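Local coordinates for sporozoite-specific SAG protein (Toxoplasma gondii, PDB 2WNK) that is a surface antigen of the sporozoite, built of two SRS domains, that probably takes part in meeting or attaching to the host cell, at residues 143-148 with 152-157; 165-170 with 180-185; 195-198 with 202-205. All coordinates share one frame; numbering follows the deposited sequence.

Contact 1. Residues 143-148 with 152-157; sequences LELQIT and SDTSFV
The phenyl ring of Phe156 is met from the 143-148 side by one methyl group: Leu145 CD1 comes in at a slant to the ring, 4.0 Å from Phe156 CD2. The near end of the same side chain is met by Leu143, whose CD2 rests 4.0 Å from Phe156 CB. The ring itself swings off toward strands 202-207 and 228-235, where it packs on Ile203 and Val231. That departure follows from chi1 of 57°, which sets CG between the backbone N and the carbonyl carbon. Leu145 CD1 also lies 3.8 Å from Thr154 OG1, thereby spanning two successive inward residues of the opposite strand. Further along, Ile147 sets CD1 against the Asp153-Thr154 peptide, 3.7 Å from Asp153 C, while its CG2 branch reaches Ser152 OG.

No direct hydrogen bond joins the segments, although their axes run nearly antiparallel, at 166° and 7.1 Å at closest approach. Water does the joining along one margin. Water 1 accepts from Gln146 N at 2.8 Å and has a longer bond to Thr154 OG1. Water 2 accepts from Thr148 N and donates to Ser152 OG at 2.8 Å; the same hydroxyl bonds Ala149 O in the turn. The backbone of 143-147 is instead paired with strand 228-235, through Leu143, Leu145 and Ile147. Two chain-adjacent strands from different sheets thus meet through side chains and water, as expected of two facing sheets in a beta sandwich, here where outermost strand 142-147 of one sheet lies over 152-158 of the other in the second SRS domain.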
loop_
_atom_site.group_PDB
_atom_site.type_symbol
_atom_site.label_atom_id
_atom_site.label_comp_id
_atom_site.label_asym_id
_atom_site.label_seq_id
_atom_site.Cartn_x
_atom_site.Cartn_y
_atom_site.Cartn_z
ATOM N N LEU A 143 2.857 6.967 -18.111
ATOM C CA LEU A 143 2.906 5.499 -18.231
ATOM C C LEU A 143 1.976 5.081 -19.371
ATOM O O LEU A 143 0.768 5.337 -19.330
ATOM C CB LEU A 143 2.436 4.839 -16.919
ATOM C CG LEU A 143 2.188 3.338 -16.883
ATOM C CD1 LEU A 143 3.470 2.593 -17.267
ATOM C CD2 LEU A 143 1.767 2.972 -15.474
ATOM N N GLU A 144 2.504 4.475 -20.429
ATOM C CA GLU A 144 1.614 4.045 -21.541
ATOM C C GLU A 144 1.291 2.571 -21.443
ATOM O O GLU A 144 2.175 1.702 -21.308
ATOM C CB GLU A 144 2.244 4.381 -22.906
ATOM C CG GLU A 144 2.733 5.847 -22.884
ATOM C CD GLU A 144 3.403 6.322 -24.151
ATOM O OE1 GLU A 144 2.676 6.745 -25.053
ATOM O OE2 GLU A 144 4.662 6.327 -24.223
ATOM N N LEU A 145 -0.003 2.293 -21.526
ATOM C CA LEU A 145 -0.497 0.905 -21.463
ATOM C C LEU A 145 -1.315 0.641 -22.718
ATOM O O LEU A 145 -1.749 1.582 -23.394
ATOM C CB LEU A 145 -1.439 0.693 -20.269
ATOM C CG LEU A 145 -0.831 0.973 -18.896
ATOM C CD1 LEU A 145 -1.860 0.716 -17.767
ATOM C CD2 LEU A 145 0.416 0.134 -18.722
ATOM N N GLN A 146 -1.565 -0.635 -23.017
ATOM C CA GLN A 146 -2.395 -0.977 -24.185
ATOM C C GLN A 146 -3.459 -2.033 -23.883
ATOM O O GLN A 146 -3.185 -2.987 -23.153
ATOM C CB GLN A 146 -1.506 -1.562 -25.310
ATOM C CG GLN A 146 -0.429 -0.642 -25.807
ATOM C CD GLN A 146 0.780 -0.634 -24.902
ATOM O OE1 GLN A 146 1.336 0.434 -24.587
ATOM N NE2 GLN A 146 1.209 -1.820 -24.467
ATOM N N ILE A 147 -4.619 -1.927 -24.510
ATOM C CA ILE A 147 -5.515 -3.067 -24.563
ATOM C C ILE A 147 -5.546 -3.451 -26.044
ATOM O O ILE A 147 -5.929 -2.627 -26.898
ATOM C CB ILE A 147 -6.956 -2.659 -24.127
ATOM C CG1 ILE A 147 -6.980 -2.409 -22.612
ATOM C CG2 ILE A 147 -7.961 -3.754 -24.450
ATOM C CD1 ILE A 147 -6.833 -3.714 -21.788
ATOM N N THR A 148 -5.215 -4.700 -26.363
ATOM C CA THR A 148 -5.104 -5.118 -27.745
ATOM C C THR A 148 -6.043 -6.274 -28.013
ATOM O O THR A 148 -6.087 -6.767 -29.144
ATOM C CB THR A 148 -3.658 -5.540 -28.091
ATOM O OG1 THR A 148 -3.222 -6.563 -27.183
ATOM C CG2 THR A 148 -2.738 -4.345 -27.903
ATOM N N SER A 152 -10.326 -8.498 -22.055
ATOM C CA SER A 152 -9.021 -8.430 -21.392
ATOM C C SER A 152 -8.891 -7.211 -20.490
ATOM O O SER A 152 -9.754 -6.314 -20.515
ATOM C CB SER A 152 -7.889 -8.500 -22.437
ATOM O OG SER A 152 -7.718 -7.239 -23.114
ATOM N N ASP A 153 -7.812 -7.182 -19.725
ATOM C CA ASP A 153 -7.566 -6.118 -18.733
ATOM C C ASP A 153 -6.135 -5.673 -18.686
ATOM O O ASP A 153 -5.250 -6.427 -19.114
ATOM C CB ASP A 153 -8.115 -6.509 -17.336
ATOM C CG ASP A 153 -7.514 -7.798 -16.764
ATOM O OD1 ASP A 153 -6.289 -7.858 -16.547
ATOM O OD2 ASP A 153 -8.237 -8.734 -16.487
ATOM N N THR A 154 -5.927 -4.448 -18.194
ATOM C CA THR A 154 -4.582 -3.936 -17.927
ATOM C C THR A 154 -4.686 -3.154 -16.623
ATOM O O THR A 154 -5.733 -2.640 -16.257
ATOM C CB THR A 154 -4.032 -3.033 -19.095
ATOM O OG1 THR A 154 -2.622 -2.820 -18.926
ATOM C CG2 THR A 154 -4.755 -1.692 -19.181
ATOM N N SER A 155 -3.583 -3.130 -15.889
ATOM C CA SER A 155 -3.562 -2.621 -14.477
ATOM C C SER A 155 -2.476 -1.550 -14.342
ATOM O O SER A 155 -1.403 -1.657 -14.976
ATOM C CB SER A 155 -3.476 -3.770 -13.477
ATOM O OG SER A 155 -4.692 -4.548 -13.637
ATOM N N PHE A 156 -2.619 -0.670 -13.354
ATOM C CA PHE A 156 -1.528 0.054 -12.804
ATOM C C PHE A 156 -1.762 0.481 -11.392
ATOM O O PHE A 156 -2.853 0.254 -10.856
ATOM C CB PHE A 156 -1.463 1.355 -13.659
ATOM C CG PHE A 156 -2.766 2.179 -13.661
ATOM C CD1 PHE A 156 -2.873 3.235 -12.741
ATOM C CD2 PHE A 156 -3.827 1.927 -14.534
ATOM C CE1 PHE A 156 -4.027 4.015 -12.698
ATOM C CE2 PHE A 156 -5.027 2.688 -14.497
ATOM C CZ PHE A 156 -5.122 3.740 -13.568
ATOM N N VAL A 157 -0.722 1.060 -10.798
ATOM C CA VAL A 157 -0.777 1.519 -9.393
ATOM C C VAL A 157 -0.529 3.020 -9.306
ATOM O O VAL A 157 0.481 3.502 -9.823
ATOM C CB VAL A 157 0.252 0.784 -8.547
ATOM C CG1 VAL A 157 0.295 1.352 -7.076
ATOM C CG2 VAL A 157 -0.002 -0.707 -8.597
HETATM O O HOH W 1 -0.451 -2.616 -21.386
HETATM O O HOH W 2 -5.172 -6.473 -23.919
#

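Contact 2. Residues 165-170 with 180-185; sequences IKPANA and ETEVDL
Pro167 and Glu182 form the main contact, a van der Waals one that involves both the methylenes and the carboxylate of Glu182: the pyrrolidine CG sits 3.9 Å from Glu182 CG. The glutamate passes along the proline in the opposite direction, so that OE1 ends 4.0 Å from Pro167 CB. Its reach comes from a stretched chain, with CG anti to the backbone N (chi1 -176°) and no bend at the next bond. A second, looser touch lies toward the other end, where Leu185 CD2 is 4.4 Å from Ala170 O. Together the two segments bury only 132 Å², and no hydrogen bond crosses between them.

In the next shell, the side chains of Lys172 and Leu174 of strand 172-174 pack against both members of the pair. This strand is the antiparallel partner of 182-184, joined to it by backbone bonds of Val183 with Val173 and Leu185 with Ala171, and by a salt bridge from Asp184 OD1 to Lys172 NZ. The contact thus lays the chain leaving strand 164-166 against the returning arm of a small beta hairpin, an excursion from the sandwich of the second SRS domain.

Turning of the chain ahead of the hairpin is fixed locally. The peptide bond before Pro167 is cis, and Asn169 OD1 accepts from Ala171 N in an Asx turn. At the C-terminal end of 180-185, buried Leu185 packs on Leu217 and Tyr219, and Cys179, just before Glu180, is linked by a disulfide to Cys218 in a structure of this protein.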
loop_
_atom_site.group_PDB
_atom_site.type_symbol
_atom_site.label_atom_id
_atom_site.label_comp_id
_atom_site.label_asym_id
_atom_site.label_seq_id
_atom_site.Cartn_x
_atom_site.Cartn_y
_atom_site.Cartn_z
ATOM N N ILE A 165 -6.703 9.076 -7.458
ATOM C CA ILE A 165 -7.046 8.855 -8.898
ATOM C C ILE A 165 -7.999 9.970 -9.340
ATOM O O ILE A 165 -9.008 10.240 -8.685
ATOM C CB ILE A 165 -7.468 7.450 -9.234
ATOM C CG1 ILE A 165 -7.394 7.286 -10.752
ATOM C CG2 ILE A 165 -8.800 7.131 -8.629
ATOM C CD1 ILE A 165 -7.147 5.871 -11.211
ATOM N N LYS A 166 -7.723 10.573 -10.499
ATOM C CA LYS A 166 -8.677 11.231 -11.323
ATOM C C LYS A 166 -8.909 10.657 -12.697
ATOM O O LYS A 166 -7.944 10.256 -13.329
ATOM C CB LYS A 166 -8.083 12.638 -11.559
ATOM C CG LYS A 166 -7.707 13.460 -10.278
ATOM C CD LYS A 166 -8.905 13.564 -9.346
ATOM C CE LYS A 166 -8.516 14.589 -8.288
ATOM N NZ LYS A 166 -9.670 15.074 -7.522
ATOM N N PRO A 167 -10.170 10.629 -13.155
ATOM C CA PRO A 167 -11.345 10.985 -12.356
ATOM C C PRO A 167 -11.591 10.112 -11.140
ATOM O O PRO A 167 -11.295 8.933 -11.159
ATOM C CB PRO A 167 -12.508 10.742 -13.321
ATOM C CG PRO A 167 -11.905 10.958 -14.694
ATOM C CD PRO A 167 -10.557 10.240 -14.526
ATOM N N ALA A 168 -12.174 10.705 -10.090
ATOM C CA ALA A 168 -12.406 9.944 -8.867
ATOM C C ALA A 168 -13.535 8.953 -9.076
ATOM O O ALA A 168 -13.514 7.875 -8.491
ATOM C CB ALA A 168 -12.734 10.889 -7.675
ATOM N N ASN A 169 -14.514 9.307 -9.904
ATOM C CA ASN A 169 -15.625 8.410 -10.213
ATOM C C ASN A 169 -15.139 7.386 -11.245
ATOM O O ASN A 169 -14.730 7.775 -12.322
ATOM C CB ASN A 169 -16.724 9.230 -10.848
ATOM C CG ASN A 169 -18.045 8.492 -10.952
ATOM O OD1 ASN A 169 -18.114 7.291 -11.274
ATOM N ND2 ASN A 169 -19.146 9.218 -10.662
ATOM N N ALA A 170 -15.319 6.106 -10.926
ATOM C CA ALA A 170 -14.875 5.025 -11.814
ATOM C C ALA A 170 -15.602 4.926 -13.146
ATOM O O ALA A 170 -15.089 4.310 -14.090
ATOM C CB ALA A 170 -14.934 3.701 -11.057
ATOM N N GLU A 180 -7.393 16.107 -19.859
ATOM C CA GLU A 180 -8.138 17.272 -19.313
ATOM C C GLU A 180 -9.656 17.163 -19.416
ATOM O O GLU A 180 -10.366 17.617 -18.509
ATOM C CB GLU A 180 -7.676 18.582 -20.010
ATOM C CG GLU A 180 -6.286 18.944 -19.573
ATOM C CD GLU A 180 -5.646 20.122 -20.327
ATOM O OE1 GLU A 180 -6.273 20.694 -21.235
ATOM O OE2 GLU A 180 -4.468 20.457 -19.988
ATOM N N THR A 181 -10.173 16.611 -20.520
ATOM C CA THR A 181 -11.625 16.496 -20.734
ATOM C C THR A 181 -12.175 15.210 -20.117
ATOM O O THR A 181 -11.754 14.117 -20.489
ATOM C CB THR A 181 -11.940 16.534 -22.217
ATOM O OG1 THR A 181 -11.463 17.780 -22.746
ATOM C CG2 THR A 181 -13.463 16.463 -22.473
ATOM N N GLU A 182 -13.072 15.366 -19.149
ATOM C CA GLU A 182 -13.697 14.227 -18.471
ATOM C C GLU A 182 -14.942 13.768 -19.201
ATOM O O GLU A 182 -15.835 14.549 -19.560
ATOM C CB GLU A 182 -14.025 14.546 -17.014
ATOM C CG GLU A 182 -14.599 13.382 -16.215
ATOM C CD GLU A 182 -14.749 13.715 -14.733
ATOM O OE1 GLU A 182 -13.850 14.390 -14.166
ATOM O OE2 GLU A 182 -15.750 13.262 -14.146
ATOM N N VAL A 183 -14.994 12.479 -19.452
ATOM C CA VAL A 183 -16.124 11.915 -20.137
ATOM C C VAL A 183 -16.480 10.559 -19.508
ATOM O O VAL A 183 -15.717 10.042 -18.723
ATOM C CB VAL A 183 -15.900 11.774 -21.672
ATOM C CG1 VAL A 183 -15.497 13.109 -22.341
ATOM C CG2 VAL A 183 -14.868 10.707 -21.965
ATOM N N ASP A 184 -17.671 10.030 -19.796
ATOM C CA ASP A 184 -18.029 8.684 -19.334
ATOM C C ASP A 184 -17.188 7.631 -20.039
ATOM O O ASP A 184 -17.114 7.605 -21.271
ATOM C CB ASP A 184 -19.511 8.410 -19.631
ATOM C CG ASP A 184 -20.432 9.271 -18.803
ATOM O OD1 ASP A 184 -20.408 9.130 -17.571
ATOM O OD2 ASP A 184 -21.239 10.031 -19.369
ATOM N N LEU A 185 -16.553 6.758 -19.252
ATOM C CA LEU A 185 -15.791 5.643 -19.784
ATOM C C LEU A 185 -16.503 4.936 -20.945
ATOM O O LEU A 185 -15.936 4.755 -22.028
ATOM C CB LEU A 185 -15.408 4.662 -18.661
ATOM C CG LEU A 185 -14.688 3.380 -19.116
ATOM C CD1 LEU A 185 -13.371 3.681 -19.900
ATOM C CD2 LEU A 185 -14.437 2.417 -17.952
#

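Contact 3. Residues 195-198 with 202-205; sequences SALE and LIKL
The backbones of Ser195 and Lys204 run side by side with CA atoms 5.3 Å apart, and Ser195 N donates to Lys204 O at 2.9 Å, lying in the carbonyl plane. The return bond is not made by a backbone carbonyl: Lys204 N donates to Ser195 OG at 2.9 Å and 170°, nearly straight. A chi1 of 68° places the hydroxyl between the backbone N and the carbonyl carbon of Ser195, on the side of the opposing strand, so one residue grips both polar backbone groups of Lys204. A third bond, Glu198 N to Leu202 O, is longer at 3.2 Å but also straight, at 173°.

Counting between the outer bonds, three steps on 195-198 face two steps on 202-204, which shows that regular ladder pairing has lapsed. This loop follows edge strand 193-194, the antiparallel neighbour of 202-207 in one sheet of the second SRS domain. Ser200 OG accepts from Leu202 N in the connecting turn.

Among the side chains, those of Leu197 and Ile203 meet at an angle, with Leu197 CD1 3.6 Å from Ile203 CD1. Glu198 and Leu202 lie next to each other and point the same way. Glu198 CG packs 3.5 Å from Leu202 CB and, tightly, 3.1 Å from Leu202 O. Beyond CG the glutamate bends, bringing OE2 to 3.8 Å from Leu202 CD2. Lys204 CB lies beside Ser195 OG.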
loop_
_atom_site.group_PDB
_atom_site.type_symbol
_atom_site.label_atom_id
_atom_site.label_comp_id
_atom_site.label_asym_id
_atom_site.label_seq_id
_atom_site.Cartn_x
_atom_site.Cartn_y
_atom_site.Cartn_z
ATOM N N SER A 195 -11.929 -0.681 -12.039
ATOM C CA SER A 195 -12.154 -1.163 -10.649
ATOM C C SER A 195 -12.066 0.005 -9.647
ATOM O O SER A 195 -11.503 1.062 -9.948
ATOM C CB SER A 195 -11.081 -2.217 -10.313
ATOM O OG SER A 195 -9.788 -1.597 -10.233
ATOM N N ALA A 196 -12.585 -0.196 -8.433
ATOM C CA ALA A 196 -12.433 0.787 -7.370
ATOM C C ALA A 196 -11.001 0.942 -6.913
ATOM O O ALA A 196 -10.250 -0.017 -6.886
ATOM C CB ALA A 196 -13.350 0.393 -6.170
ATOM N N LEU A 197 -10.593 2.147 -6.555
ATOM C CA LEU A 197 -9.205 2.334 -6.116
ATOM C C LEU A 197 -8.816 1.454 -4.895
ATOM O O LEU A 197 -9.316 1.660 -3.814
ATOM C CB LEU A 197 -8.954 3.829 -5.845
ATOM C CG LEU A 197 -7.514 4.247 -5.509
ATOM C CD1 LEU A 197 -6.538 3.844 -6.594
ATOM C CD2 LEU A 197 -7.415 5.771 -5.238
ATOM N N GLU A 198 -7.934 0.461 -5.065
ATOM C CA GLU A 198 -7.524 -0.305 -3.884
ATOM C C GLU A 198 -6.837 0.561 -2.803
ATOM O O GLU A 198 -6.337 1.651 -3.073
ATOM C CB GLU A 198 -6.602 -1.455 -4.261
ATOM C CG GLU A 198 -7.022 -2.217 -5.475
ATOM C CD GLU A 198 -7.700 -3.520 -5.146
ATOM O OE1 GLU A 198 -8.595 -3.532 -4.262
ATOM O OE2 GLU A 198 -7.329 -4.536 -5.782
ATOM N N LEU A 202 -3.953 0.014 -6.482
ATOM C CA LEU A 202 -4.184 -0.740 -7.729
ATOM C C LEU A 202 -5.474 -0.414 -8.450
ATOM O O LEU A 202 -6.549 -0.336 -7.839
ATOM C CB LEU A 202 -4.103 -2.245 -7.419
ATOM C CG LEU A 202 -4.305 -3.183 -8.587
ATOM C CD1 LEU A 202 -3.123 -3.032 -9.533
ATOM C CD2 LEU A 202 -4.296 -4.593 -7.996
ATOM N N ILE A 203 -5.359 -0.201 -9.760
ATOM C CA ILE A 203 -6.510 -0.018 -10.624
ATOM C C ILE A 203 -6.438 -1.038 -11.763
ATOM O O ILE A 203 -5.419 -1.223 -12.391
ATOM C CB ILE A 203 -6.483 1.384 -11.240
ATOM C CG1 ILE A 203 -6.632 2.451 -10.125
ATOM C CG2 ILE A 203 -7.552 1.575 -12.292
ATOM C CD1 ILE A 203 -8.065 2.458 -9.523
ATOM N N LYS A 204 -7.555 -1.670 -12.036
ATOM C CA LYS A 204 -7.700 -2.575 -13.210
ATOM C C LYS A 204 -8.741 -1.989 -14.166
ATOM O O LYS A 204 -9.895 -1.689 -13.784
ATOM C CB LYS A 204 -8.174 -3.980 -12.774
ATOM C CG LYS A 204 -8.329 -4.922 -14.010
ATOM C CD LYS A 204 -8.856 -6.320 -13.632
ATOM C CE LYS A 204 -7.826 -7.019 -12.773
ATOM N NZ LYS A 204 -8.481 -8.320 -12.341
ATOM N N LEU A 205 -8.349 -1.903 -15.425
ATOM C CA LEU A 205 -9.249 -1.460 -16.489
ATOM C C LEU A 205 -9.578 -2.712 -17.307
ATOM O O LEU A 205 -8.659 -3.388 -17.798
ATOM C CB LEU A 205 -8.523 -0.466 -17.397
ATOM C CG LEU A 205 -9.419 -0.151 -18.618
ATOM C CD1 LEU A 205 -10.715 0.592 -18.198
ATOM C CD2 LEU A 205 -8.625 0.632 -19.645
#

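From the N terminus, all three contacts fall in the second SRS domain and follow in series: none nests in or crosses another. Contact 1 closes a short turn between strands of opposite sheets. Contact 2 then closes a longer loop that contains strand 172-174, and contact 3 closes the short connection, three residues long, into strand 202-207. That strand pairs with 152-158, through Phe156 O to Ile203 N and Thr154 O to Leu205 N, so segments 152-157 and 202-205 lie in one sheet. Ile165 joins all three contacts, its CD1 meeting Phe156 CZ and Ile203 CG1 and its CG2 meeting Leu197 CD2. Leu185 on Leu205 adds a second link between contacts 2 and 3.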